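Local coordinates for hypothetical protein Atu0492 (Agrobacterium tumefaciens, PDB 2GMY) that is of unknown function but probably serves in antioxidant defence as an AhpD-like, thiol-based, all-helical oligomeric protein, at residues Leu89-Ala94 / Thr101-Asp106; Asp106-Leu111 / Glu118-Ile123; Ser43-Cys48 / Val95-Glu100. All blocks are in the same frame, centred on the assembly; numbering follows the deposited sequence.

Contact 1 (Leu89-Ala94 / Thr101-Asp106); sequences LGWVDA and TGAPDD
The six-membered ring of the W91 indole is approached at an oblique angle by A103 CB, which lies 3.9 Å from CH2 and 4.0 Å from CZ3. With CG anti to the backbone N, the indole swings off its helix toward the turn. At its other end NE1 is bonded to T124 OG1 of helix 117-139, which fixes the rotation of the ring. The F108 ring meets the indole with the planes inclined about midway between parallel and perpendicular, and G139 of a second subunit packs on both W91 and A103, so a small side chain suits the place of A103. Nearby, CD of the puckered P104 ring rests 4.0 Å from A94 CB.

The polar part lies next to A94. T101 OG1 donates to A94 O over 2.7 Å, approaching at a C=O...donor angle of 122° and tilted 28° from the carbonyl plane. T101 OG1 in turn accepts from A103 N at 3.0 Å, with an N-H...O angle of 163°, which makes an ST turn. Threonine can do both because OG1 sits between the backbone N and the carbonyl carbon, while CG2, beside the backbone N, lies against the same peptide, 3.9 Å from A94 O. This turn is the link by which the chain leaves short helix 98-101 and enters helix 105-114. G102 breaks the first with a positive phi that glycine readily adopts, and P104 occupies the N-cap position of the second. On the subunit interface, R141 of the second subunit hydrogen-bonds to G102 O, and R4 of that subunit to A103 O, with a salt bridge to D105.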
ATOM      1  N   LEU A  89       5.824  -2.547  21.367  1.00 11.38           N
ATOM      2  CA  LEU A  89       5.028  -1.848  20.337  1.00 11.35           C
ATOM      3  C   LEU A  89       5.463  -2.235  18.917  1.00 11.41           C
ATOM      4  O   LEU A  89       4.624  -2.471  18.040  1.00 11.77           O
ATOM      5  CB  LEU A  89       5.116  -0.334  20.536  1.00 11.85           C
ATOM      6  CG  LEU A  89       4.272   0.188  21.699  1.00 11.84           C
ATOM      7  CD1 LEU A  89       4.791   1.525  22.212  1.00 12.50           C
ATOM      8  CD2 LEU A  89       2.788   0.277  21.309  1.00 12.05           C
ATOM      9  N   GLY A  90       6.773  -2.320  18.692  1.00 11.73           N
ATOM     10  CA  GLY A  90       7.288  -2.747  17.376  1.00 11.70           C
ATOM     11  C   GLY A  90       6.753  -4.113  16.969  1.00 11.64           C
ATOM     12  O   GLY A  90       6.418  -4.354  15.789  1.00 10.99           O
ATOM     13  N   TRP A  91       6.647  -5.009  17.953  1.00 10.64           N
ATOM     14  CA  TRP A  91       6.166  -6.362  17.700  1.00 10.61           C
ATOM     15  C   TRP A  91       4.654  -6.377  17.525  1.00  9.91           C
ATOM     16  O   TRP A  91       4.127  -7.065  16.632  1.00 10.57           O
ATOM     17  CB  TRP A  91       6.574  -7.275  18.844  1.00 10.41           C
ATOM     18  CG  TRP A  91       6.352  -8.735  18.612  1.00  9.90           C
ATOM     19  CD1 TRP A  91       5.543  -9.566  19.347  1.00 11.18           C
ATOM     20  CD2 TRP A  91       6.964  -9.566  17.610  1.00 10.83           C
ATOM     21  NE1 TRP A  91       5.617 -10.852  18.872  1.00 11.35           N
ATOM     22  CE2 TRP A  91       6.476 -10.883  17.805  1.00 10.53           C
ATOM     23  CE3 TRP A  91       7.872  -9.329  16.574  1.00 10.09           C
ATOM     24  CZ2 TRP A  91       6.866 -11.959  16.993  1.00 11.20           C
ATOM     25  CZ3 TRP A  91       8.269 -10.410  15.766  1.00 10.29           C
ATOM     26  CH2 TRP A  91       7.764 -11.703  15.992  1.00 11.16           C
ATOM     27  N   VAL A  92       3.946  -5.630  18.371  1.00  9.54           N
ATOM     28  CA  VAL A  92       2.501  -5.498  18.168  1.00  9.90           C
ATOM     29  C   VAL A  92       2.195  -5.023  16.744  1.00  9.92           C
ATOM     30  O   VAL A  92       1.339  -5.593  16.058  1.00  9.95           O
ATOM     31  CB  VAL A  92       1.862  -4.570  19.213  1.00 10.49           C
ATOM     32  CG1 VAL A  92       0.395  -4.291  18.878  1.00 10.34           C
ATOM     33  CG2 VAL A  92       1.984  -5.190  20.593  1.00 11.63           C
ATOM     34  N   ASP A  93       2.901  -3.986  16.301  1.00 10.05           N
ATOM     35  CA  ASP A  93       2.709  -3.470  14.948  1.00 10.52           C
ATOM     36  C   ASP A  93       3.026  -4.531  13.880  1.00 10.70           C
ATOM     37  O   ASP A  93       2.203  -4.778  12.982  1.00 11.36           O
ATOM     38  CB  ASP A  93       3.588  -2.237  14.745  1.00 11.09           C
ATOM     39  CG  ASP A  93       3.061  -1.017  15.483  1.00 13.09           C
ATOM     40  OD1 ASP A  93       2.190  -1.168  16.365  1.00 14.07           O
ATOM     41  OD2 ASP A  93       3.528   0.099  15.170  1.00 16.77           O
ATOM     42  N   ALA A  94       4.195  -5.163  13.986  1.00 10.79           N
ATOM     43  CA  ALA A  94       4.646  -6.113  12.953  1.00 10.92           C
ATOM     44  C   ALA A  94       3.705  -7.307  12.829  1.00 11.09           C
ATOM     45  O   ALA A  94       3.386  -7.770  11.721  1.00 12.18           O
ATOM     46  CB  ALA A  94       6.084  -6.587  13.244  1.00 11.64           C
ATOM     47  N   THR A 101       4.184  -7.310   6.797  1.00 17.14           N
ATOM     48  CA  THR A 101       5.542  -7.249   7.332  1.00 16.27           C
ATOM     49  C   THR A 101       6.280  -8.579   7.359  1.00 16.30           C
ATOM     50  O   THR A 101       7.509  -8.604   7.322  1.00 16.36           O
ATOM     51  CB  THR A 101       5.575  -6.729   8.785  1.00 16.70           C
ATOM     52  OG1 THR A 101       5.069  -7.742   9.661  1.00 15.70           O
ATOM     53  CG2 THR A 101       4.753  -5.464   8.934  1.00 16.01           C
ATOM     54  N   GLY A 102       5.526  -9.669   7.496  1.00 16.09           N
ATOM     55  CA  GLY A 102       6.104 -11.002   7.729  1.00 16.52           C
ATOM     56  C   GLY A 102       6.871 -11.187   9.031  1.00 16.31           C
ATOM     57  O   GLY A 102       7.652 -12.143   9.152  1.00 16.95           O
ATOM     58  N   ALA A 103       6.645 -10.293  10.005  1.00 16.13           N
ATOM     59  CA  ALA A 103       7.321 -10.308  11.329  1.00 15.62           C
ATOM     60  C   ALA A 103       8.862 -10.323  11.246  1.00 14.97           C
ATOM     61  O   ALA A 103       9.502 -11.353  11.517  1.00 14.97           O
ATOM     62  CB  ALA A 103       6.789 -11.458  12.223  1.00 15.21           C
ATOM     63  N   PRO A 104       9.456  -9.180  10.844  1.00 15.14           N
ATOM     64  CA  PRO A 104      10.883  -9.116  10.504  1.00 15.04           C
ATOM     65  C   PRO A 104      11.839  -9.411  11.650  1.00 15.48           C
ATOM     66  O   PRO A 104      11.507  -9.201  12.827  1.00 14.96           O
ATOM     67  CB  PRO A 104      11.080  -7.657  10.033  1.00 15.57           C
ATOM     68  CG  PRO A 104       9.677  -7.203   9.623  1.00 15.79           C
ATOM     69  CD  PRO A 104       8.793  -7.876  10.649  1.00 15.07           C
ATOM     70  N   ASP A 105      13.025  -9.884  11.275  1.00 15.73           N
ATOM     71  CA  ASP A 105      14.101 -10.163  12.218  1.00 16.87           C
ATOM     72  C   ASP A 105      14.397  -9.007  13.168  1.00 16.77           C
ATOM     73  O   ASP A 105      14.577  -9.237  14.360  1.00 16.39           O
ATOM     74  CB  ASP A 105      15.388 -10.511  11.453  1.00 17.69           C
ATOM     75  CG  ASP A 105      15.354 -11.905  10.819  1.00 20.14           C
ATOM     76  OD1 ASP A 105      14.549 -12.778  11.221  1.00 20.28           O
ATOM     77  OD2 ASP A 105      16.179 -12.137   9.904  1.00 24.02           O
ATOM     78  N   ASP A 106      14.456  -7.773  12.655  1.00 16.72           N
ATOM     79  CA  ASP A 106      14.804  -6.634  13.513  1.00 17.58           C
ATOM     80  C   ASP A 106      13.799  -6.446  14.650  1.00 16.59           C
ATOM     81  O   ASP A 106      14.189  -6.298  15.814  1.00 17.03           O
ATOM     82  CB  ASP A 106      14.960  -5.347  12.700  1.00 18.50           C
ATOM     83  CG  ASP A 106      16.232  -5.335  11.853  1.00 23.53           C
ATOM     84  OD1 ASP A 106      17.065  -6.274  11.960  1.00 29.00           O
ATOM     85  OD2 ASP A 106      16.410  -4.367  11.071  1.00 29.67           O
TER

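Contact 2 (Asp106-Leu111 / Glu118-Ile123); sequences DAFETL and EEIVKI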
ATOM      1  N   ASP A 106      14.456  -7.773  12.655  1.00 16.72           N
ATOM      2  CA  ASP A 106      14.804  -6.634  13.513  1.00 17.58           C
ATOM      3  C   ASP A 106      13.799  -6.446  14.650  1.00 16.59           C
ATOM      4  O   ASP A 106      14.189  -6.298  15.814  1.00 17.03           O
ATOM      5  CB  ASP A 106      14.960  -5.347  12.700  1.00 18.50           C
ATOM      6  CG  ASP A 106      16.232  -5.335  11.853  1.00 23.53           C
ATOM      7  OD1 ASP A 106      17.065  -6.274  11.960  1.00 29.00           O
ATOM      8  OD2 ASP A 106      16.410  -4.367  11.071  1.00 29.67           O
ATOM      9  N   ALA A 107      12.506  -6.471  14.307  1.00 15.94           N
ATOM     10  CA  ALA A 107      11.436  -6.374  15.302  1.00 15.50           C
ATOM     11  C   ALA A 107      11.486  -7.512  16.334  1.00 14.83           C
ATOM     12  O   ALA A 107      11.278  -7.290  17.535  1.00 14.60           O
ATOM     13  CB  ALA A 107      10.073  -6.336  14.612  1.00 15.55           C
ATOM     14  N   PHE A 108      11.779  -8.725  15.873  1.00 14.41           N
ATOM     15  CA  PHE A 108      11.860  -9.854  16.787  1.00 14.46           C
ATOM     16  C   PHE A 108      13.089  -9.737  17.702  1.00 14.80           C
ATOM     17  O   PHE A 108      13.003 -10.021  18.903  1.00 15.03           O
ATOM     18  CB  PHE A 108      11.885 -11.177  16.020  1.00 14.93           C
ATOM     19  CG  PHE A 108      11.900 -12.373  16.917  1.00 14.13           C
ATOM     20  CD1 PHE A 108      10.798 -12.676  17.708  1.00 16.81           C
ATOM     21  CD2 PHE A 108      13.044 -13.168  17.016  1.00 15.62           C
ATOM     22  CE1 PHE A 108      10.809 -13.777  18.567  1.00 16.61           C
ATOM     23  CE2 PHE A 108      13.065 -14.279  17.862  1.00 16.57           C
ATOM     24  CZ  PHE A 108      11.952 -14.576  18.653  1.00 16.30           C
ATOM     25  N   GLU A 109      14.223  -9.315  17.133  1.00 14.89           N
ATOM     26  CA  GLU A 109      15.469  -9.166  17.898  1.00 16.07           C
ATOM     27  C   GLU A 109      15.308  -8.150  19.038  1.00 15.08           C
ATOM     28  O   GLU A 109      15.761  -8.367  20.170  1.00 14.95           O
ATOM     29  CB  GLU A 109      16.612  -8.733  16.968  1.00 15.61           C
ATOM     30  CG  GLU A 109      17.952  -8.599  17.667  1.00 20.18           C
ATOM     31  CD  GLU A 109      19.059  -8.064  16.768  1.00 20.61           C
ATOM     32  OE1 GLU A 109      18.763  -7.422  15.729  1.00 28.83           O
ATOM     33  OE2 GLU A 109      20.236  -8.268  17.125  1.00 26.95           O
ATOM     34  N   THR A 110      14.680  -7.025  18.718  1.00 14.23           N
ATOM     35  CA  THR A 110      14.448  -5.972  19.700  1.00 14.44           C
ATOM     36  C   THR A 110      13.521  -6.480  20.809  1.00 13.81           C
ATOM     37  O   THR A 110      13.738  -6.215  21.994  1.00 13.85           O
ATOM     38  CB  THR A 110      13.885  -4.736  18.985  1.00 14.73           C
ATOM     39  OG1 THR A 110      14.844  -4.301  18.003  1.00 15.78           O
ATOM     40  CG2 THR A 110      13.592  -3.611  19.953  1.00 16.38           C
ATOM     41  N   LEU A 111      12.497  -7.237  20.425  1.00 12.89           N
ATOM     42  CA  LEU A 111      11.602  -7.844  21.409  1.00 13.28           C
ATOM     43  C   LEU A 111      12.362  -8.798  22.334  1.00 13.24           C
ATOM     44  O   LEU A 111      12.202  -8.749  23.565  1.00 13.03           O
ATOM     45  CB  LEU A 111      10.452  -8.562  20.699  1.00 12.51           C
ATOM     46  CG  LEU A 111       9.399  -9.182  21.632  1.00 13.06           C
ATOM     47  CD1 LEU A 111       8.473  -8.132  22.219  1.00 14.37           C
ATOM     48  CD2 LEU A 111       8.622 -10.266  20.895  1.00 13.41           C
ATOM     49  N   GLU A 118       9.201 -17.417  26.992  1.00 15.01           N
ATOM     50  CA  GLU A 118       7.880 -17.680  27.561  1.00 16.18           C
ATOM     51  C   GLU A 118       7.001 -16.429  27.458  1.00 15.01           C
ATOM     52  O   GLU A 118       5.861 -16.503  27.004  1.00 15.13           O
ATOM     53  CB  GLU A 118       7.968 -18.173  29.011  1.00 15.92           C
ATOM     54  CG  GLU A 118       6.592 -18.502  29.593  1.00 18.11           C
ATOM     55  CD  GLU A 118       6.609 -18.780  31.092  1.00 19.64           C
ATOM     56  OE1 GLU A 118       7.599 -18.421  31.771  1.00 24.16           O
ATOM     57  OE2 GLU A 118       5.612 -19.343  31.589  1.00 24.24           O
ATOM     58  N   GLU A 119       7.554 -15.291  27.864  1.00 14.34           N
ATOM     59  CA  GLU A 119       6.851 -14.004  27.796  1.00 14.17           C
ATOM     60  C   GLU A 119       6.463 -13.679  26.357  1.00 13.13           C
ATOM     61  O   GLU A 119       5.350 -13.205  26.091  1.00 13.35           O
ATOM     62  CB  GLU A 119       7.747 -12.897  28.362  1.00 14.53           C
ATOM     63  CG  GLU A 119       7.849 -12.956  29.872  1.00 16.47           C
ATOM     64  CD  GLU A 119       8.928 -12.048  30.464  1.00 17.21           C
ATOM     65  OE1 GLU A 119       9.883 -11.642  29.759  1.00 18.72           O
ATOM     66  OE2 GLU A 119       8.819 -11.757  31.680  1.00 23.30           O
ATOM     67  N   ILE A 120       7.370 -13.943  25.424  1.00 12.54           N
ATOM     68  CA  ILE A 120       7.072 -13.664  24.006  1.00 12.03           C
ATOM     69  C   ILE A 120       5.887 -14.487  23.505  1.00 12.06           C
ATOM     70  O   ILE A 120       5.046 -13.977  22.756  1.00 11.92           O
ATOM     71  CB  ILE A 120       8.324 -13.842  23.107  1.00 12.43           C
ATOM     72  CG1 ILE A 120       9.347 -12.748  23.439  1.00 12.53           C
ATOM     73  CG2 ILE A 120       7.944 -13.820  21.620  1.00 13.01           C
ATOM     74  CD1 ILE A 120      10.715 -12.915  22.766  1.00 13.24           C
ATOM     75  N   VAL A 121       5.799 -15.753  23.920  1.00 11.84           N
ATOM     76  CA  VAL A 121       4.653 -16.570  23.533  1.00 12.55           C
ATOM     77  C   VAL A 121       3.370 -15.980  24.098  1.00 12.25           C
ATOM     78  O   VAL A 121       2.368 -15.854  23.379  1.00 12.62           O
ATOM     79  CB  VAL A 121       4.833 -18.052  23.937  1.00 12.82           C
ATOM     80  CG1 VAL A 121       3.603 -18.870  23.525  1.00 14.08           C
ATOM     81  CG2 VAL A 121       6.076 -18.611  23.273  1.00 12.71           C
ATOM     82  N   LYS A 122       3.393 -15.604  25.381  1.00 12.42           N
ATOM     83  CA  LYS A 122       2.221 -14.955  26.013  1.00 12.27           C
ATOM     84  C   LYS A 122       1.824 -13.675  25.267  1.00 11.84           C
ATOM     85  O   LYS A 122       0.657 -13.447  24.959  1.00 11.87           O
ATOM     86  CB  LYS A 122       2.509 -14.638  27.484  1.00 12.37           C
ATOM     87  CG  LYS A 122       2.755 -15.874  28.335  1.00 14.05           C
ATOM     88  CD  LYS A 122       3.070 -15.480  29.766  1.00 16.53           C
ATOM     89  CE  LYS A 122       3.218 -16.717  30.630  1.00 19.90           C
ATOM     90  NZ  LYS A 122       3.600 -16.306  32.005  1.00 22.02           N
ATOM     91  N   ILE A 123       2.821 -12.849  24.966  1.00 11.45           N
ATOM     92  CA  ILE A 123       2.601 -11.616  24.204  1.00 11.13           C
ATOM     93  C   ILE A 123       1.952 -11.887  22.849  1.00 11.48           C
ATOM     94  O   ILE A 123       0.993 -11.201  22.457  1.00 11.44           O
ATOM     95  CB  ILE A 123       3.943 -10.894  23.999  1.00 10.89           C
ATOM     96  CG1 ILE A 123       4.379 -10.229  25.303  1.00 11.06           C
ATOM     97  CG2 ILE A 123       3.872  -9.834  22.875  1.00 11.03           C
ATOM     98  CD1 ILE A 123       5.867  -9.943  25.329  1.00 13.06           C
TER
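Two consecutive helices, 105-114 and 117-139, lean together here with L111 and F108 of the first set against I120 and I123 of the second. I120 and L111 reach toward each other tip to tip. L111 CD2 lies 3.6 Å from I120 CG1 and 3.7 Å from I120 CG2, so one methyl of leucine fits against the fork of the isoleucine. The fork is open to it because I120 CG2 stands anti to the backbone N and CG1 lies beside that N (chi1 -68°). F108 crosses I120 at about a right angle and offers its ring edge: I120 CG2 is near the ring plane, 4.2 Å from CE1.

These are two successive helices joined by a short turn, the contacting segments running at 123° between their N-to-C directions. At closest approach the axes are 12.0 Å apart, too far for the backbones to meet, and branched aliphatic and aromatic side chains are long enough to span the gap. At the margin L111 CD1 is 4.4 Å from I123 CD1, a looser touch. Both of these residues also pack on W91 of helix 83-96, which closes the pair from that direction, while F115 in the connecting turn covers I120 and I123. No hydrogen bond joins the two segments; all four touching side chains are buried. F140 of a second subunit packs on I120, and R4 of the same subunit packs on F108.

Contact 3 (Ser43-Cys48 / Val95-Glu100); sequences SIINGC and VTKIAE
T96 CG2 is the tightly packed point, meeting I45 and N46 together: it lies 3.6 Å from I45 CG2 and 3.6 Å from N46 OD1. The T96 rotamer (chi1 -66°) turns this methyl toward the end of helix 32-45 and keeps OG1 beside the backbone N, bonded to V92 O and N131 ND2. Threonine thus supplies an apolar tip and a satisfied hydroxyl.

The looser side belongs to K97, which crosses I45 at about a right angle and is partly exposed, as is I45. Its chain bends at chi3 and chi4, bringing NZ 3.9 Å from I45 CD1 and into a hydrogen bond with D93 O. Elsewhere a water lies 2.7 Å from N46 OD1 and 2.8 Å from T96 O, placed to bridge them, though other acceptors compete for its protons.

Just beyond N46, G47 takes the positive phi of a Schellman motif and C48 N-caps the next helix. C48 and C51 are spaced as a CxxC motif, like that of AhpD relatives. Just ahead of it, N46 and T96 combine methyl packing with polar groups satisfied by N131, V92, water and R135 of a second subunit, which binds T96 O.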
ATOM      1  N   SER A  43      -5.777  -2.460  18.541  1.00 10.24           N
ATOM      2  CA  SER A  43      -7.105  -1.918  18.242  1.00 10.95           C
ATOM      3  C   SER A  43      -7.046  -0.634  17.406  1.00 11.54           C
ATOM      4  O   SER A  43      -7.859  -0.445  16.493  1.00 11.55           O
ATOM      5  CB  SER A  43      -7.891  -1.689  19.536  1.00 11.09           C
ATOM      6  OG  SER A  43      -8.088  -2.924  20.205  1.00 11.94           O
ATOM      7  N   ILE A  44      -6.082   0.233  17.705  1.00 11.32           N
ATOM      8  CA  ILE A  44      -5.894   1.440  16.906  1.00 11.67           C
ATOM      9  C   ILE A  44      -5.533   1.046  15.460  1.00 11.60           C
ATOM     10  O   ILE A  44      -6.132   1.548  14.492  1.00 12.13           O
ATOM     11  CB  ILE A  44      -4.836   2.354  17.518  1.00 11.99           C
ATOM     12  CG1 ILE A  44      -5.359   2.952  18.828  1.00 11.84           C
ATOM     13  CG2 ILE A  44      -4.477   3.488  16.559  1.00 11.22           C
ATOM     14  CD1 ILE A  44      -4.257   3.557  19.715  1.00 14.21           C
ATOM     15  N   ILE A  45      -4.569   0.143  15.305  1.00 11.44           N
ATOM     16  CA  ILE A  45      -4.142  -0.255  13.957  1.00 11.27           C
ATOM     17  C   ILE A  45      -5.320  -0.783  13.163  1.00 11.73           C
ATOM     18  O   ILE A  45      -5.505  -0.457  11.974  1.00 11.79           O
ATOM     19  CB  ILE A  45      -3.050  -1.330  14.027  1.00 11.25           C
ATOM     20  CG1 ILE A  45      -1.778  -0.739  14.638  1.00 11.64           C
ATOM     21  CG2 ILE A  45      -2.777  -1.912  12.643  1.00 11.90           C
ATOM     22  CD1 ILE A  45      -0.716  -1.771  14.952  1.00 13.32           C
ATOM     23  N   ASN A  46      -6.117  -1.615  13.831  1.00 10.54           N
ATOM     24  CA  ASN A  46      -7.235  -2.285  13.168  1.00 11.06           C
ATOM     25  C   ASN A  46      -8.483  -1.425  12.996  1.00 11.11           C
ATOM     26  O   ASN A  46      -9.468  -1.905  12.443  1.00 12.10           O
ATOM     27  CB  ASN A  46      -7.578  -3.580  13.881  1.00 11.45           C
ATOM     28  CG  ASN A  46      -6.553  -4.656  13.631  1.00 11.61           C
ATOM     29  OD1 ASN A  46      -5.914  -4.690  12.569  1.00 11.09           O
ATOM     30  ND2 ASN A  46      -6.379  -5.534  14.610  1.00 12.66           N
ATOM     31  N   GLY A  47      -8.450  -0.188  13.490  1.00 11.21           N
ATOM     32  CA  GLY A  47      -9.571   0.737  13.296  1.00 12.40           C
ATOM     33  C   GLY A  47     -10.776   0.410  14.176  1.00 13.12           C
ATOM     34  O   GLY A  47     -11.908   0.831  13.883  1.00 13.48           O
ATOM     35  N   CYS A  48     -10.544  -0.325  15.259  1.00 13.13           N
ATOM     36  CA  CYS A  48     -11.655  -0.814  16.077  1.00 13.46           C
ATOM     37  C   CYS A  48     -12.007   0.168  17.198  1.00 13.76           C
ATOM     38  O   CYS A  48     -11.405   0.131  18.285  1.00 13.51           O
ATOM     39  CB  CYS A  48     -11.335  -2.189  16.651  1.00 13.30           C
ATOM     40  SG  CYS A  48     -12.800  -2.899  17.450  1.00 15.01           S
ATOM     41  N   VAL A  95       3.238  -7.790  13.984  1.00 10.80           N
ATOM     42  CA  VAL A  95       2.412  -8.997  14.040  1.00 10.79           C
ATOM     43  C   VAL A  95       0.963  -8.671  13.696  1.00 10.40           C
ATOM     44  O   VAL A  95       0.279  -9.448  13.044  1.00 10.55           O
ATOM     45  CB  VAL A  95       2.543  -9.697  15.408  1.00 10.70           C
ATOM     46  CG1 VAL A  95       1.608 -10.897  15.519  1.00 12.22           C
ATOM     47  CG2 VAL A  95       3.975 -10.166  15.604  1.00 12.14           C
ATOM     48  N   THR A  96       0.484  -7.506  14.127  1.00 10.50           N
ATOM     49  CA  THR A  96      -0.870  -7.098  13.735  1.00 11.18           C
ATOM     50  C   THR A  96      -0.969  -6.967  12.206  1.00 11.83           C
ATOM     51  O   THR A  96      -1.979  -7.315  11.608  1.00 11.70           O
ATOM     52  CB  THR A  96      -1.290  -5.812  14.464  1.00 11.61           C
ATOM     53  OG1 THR A  96      -1.405  -6.102  15.863  1.00 12.30           O
ATOM     54  CG2 THR A  96      -2.621  -5.301  13.964  1.00 12.57           C
ATOM     55  N   LYS A  97       0.109  -6.486  11.596  1.00 12.16           N
ATOM     56  CA  LYS A  97       0.169  -6.341  10.144  1.00 14.46           C
ATOM     57  C   LYS A  97       1.013  -7.447   9.515  1.00 13.77           C
ATOM     58  O   LYS A  97       1.809  -7.195   8.601  1.00 13.51           O
ATOM     59  CB  LYS A  97       0.715  -4.964   9.757  1.00 14.53           C
ATOM     60  CG  LYS A  97      -0.171  -3.809  10.215  1.00 16.58           C
ATOM     61  CD  LYS A  97       0.427  -2.454   9.806  1.00 19.50           C
ATOM     62  CE  LYS A  97       1.798  -2.227  10.437  1.00 24.73           C
ATOM     63  NZ  LYS A  97       1.688  -2.027  11.908  1.00 27.99           N
ATOM     64  N   ILE A  98       0.801  -8.673   9.982  1.00 13.33           N
ATOM     65  CA  ILE A  98       1.622  -9.827   9.585  1.00 13.88           C
ATOM     66  C   ILE A  98       1.692 -10.029   8.067  1.00 13.26           C
ATOM     67  O   ILE A  98       2.744 -10.373   7.541  1.00 13.89           O
ATOM     68  CB  ILE A  98       1.121 -11.144  10.271  1.00 13.51           C
ATOM     69  CG1 ILE A  98       2.192 -12.249  10.239  1.00 16.28           C
ATOM     70  CG2 ILE A  98      -0.228 -11.606   9.691  1.00 15.38           C
ATOM     71  CD1 ILE A  98       3.306 -12.046  11.214  1.00 15.96           C
ATOM     72  N   ALA A  99       0.584  -9.782   7.368  1.00 13.90           N
ATOM     73  CA  ALA A  99       0.534 -10.058   5.935  1.00 14.99           C
ATOM     74  C   ALA A  99       1.458  -9.126   5.166  1.00 16.28           C
ATOM     75  O   ALA A  99       2.010  -9.526   4.134  1.00 17.30           O
ATOM     76  CB  ALA A  99      -0.877  -9.957   5.411  1.00 15.24           C
ATOM     77  N   GLU A 100       1.628  -7.906   5.679  1.00 16.97           N
ATOM     78  CA  GLU A 100       2.510  -6.902   5.078  1.00 19.02           C
ATOM     79  C   GLU A 100       3.958  -7.041   5.512  1.00 18.22           C
ATOM     80  O   GLU A 100       4.857  -6.867   4.696  1.00 19.07           O
ATOM     81  CB  GLU A 100       2.058  -5.493   5.455  1.00 18.68           C
ATOM     82  CG  GLU A 100       0.710  -5.063   4.907  1.00 22.49           C
ATOM     83  CD  GLU A 100       0.298  -3.665   5.404  1.00 23.76           C
ATOM     84  OE1 GLU A 100       1.015  -3.064   6.250  1.00 29.68           O
ATOM     85  OE2 GLU A 100      -0.749  -3.156   4.942  1.00 31.66           O
TER
HETATM   86  O   HOH W   1      -4.678  -6.678  11.273  1.00 12.33           O

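From the N terminus, residues 43-48 open contact 3. Helix 83-96 then brings 89-94, opening contact 1, before 95-100 closes contact 3 across 46 mostly helical residues, tying helix 32-45 to the end of helix 83-96. Contact 1 closes next at 101-106, across six mostly helical residues, joining helix 83-96 to the turn before helix 105-114, so these two cross; in space D93 OD1 meets I45 CD1 at 3.3 Å. Contact 2 follows in series from the shared D106, six more residues separating its segments, and ties helix 105-114 to helix 117-139. W91 CD1 touches L111 CD2 at 3.5 Å, linking contacts 1 and 2. None nests. Contacts 2 and 3 do not touch; all three border the second subunit.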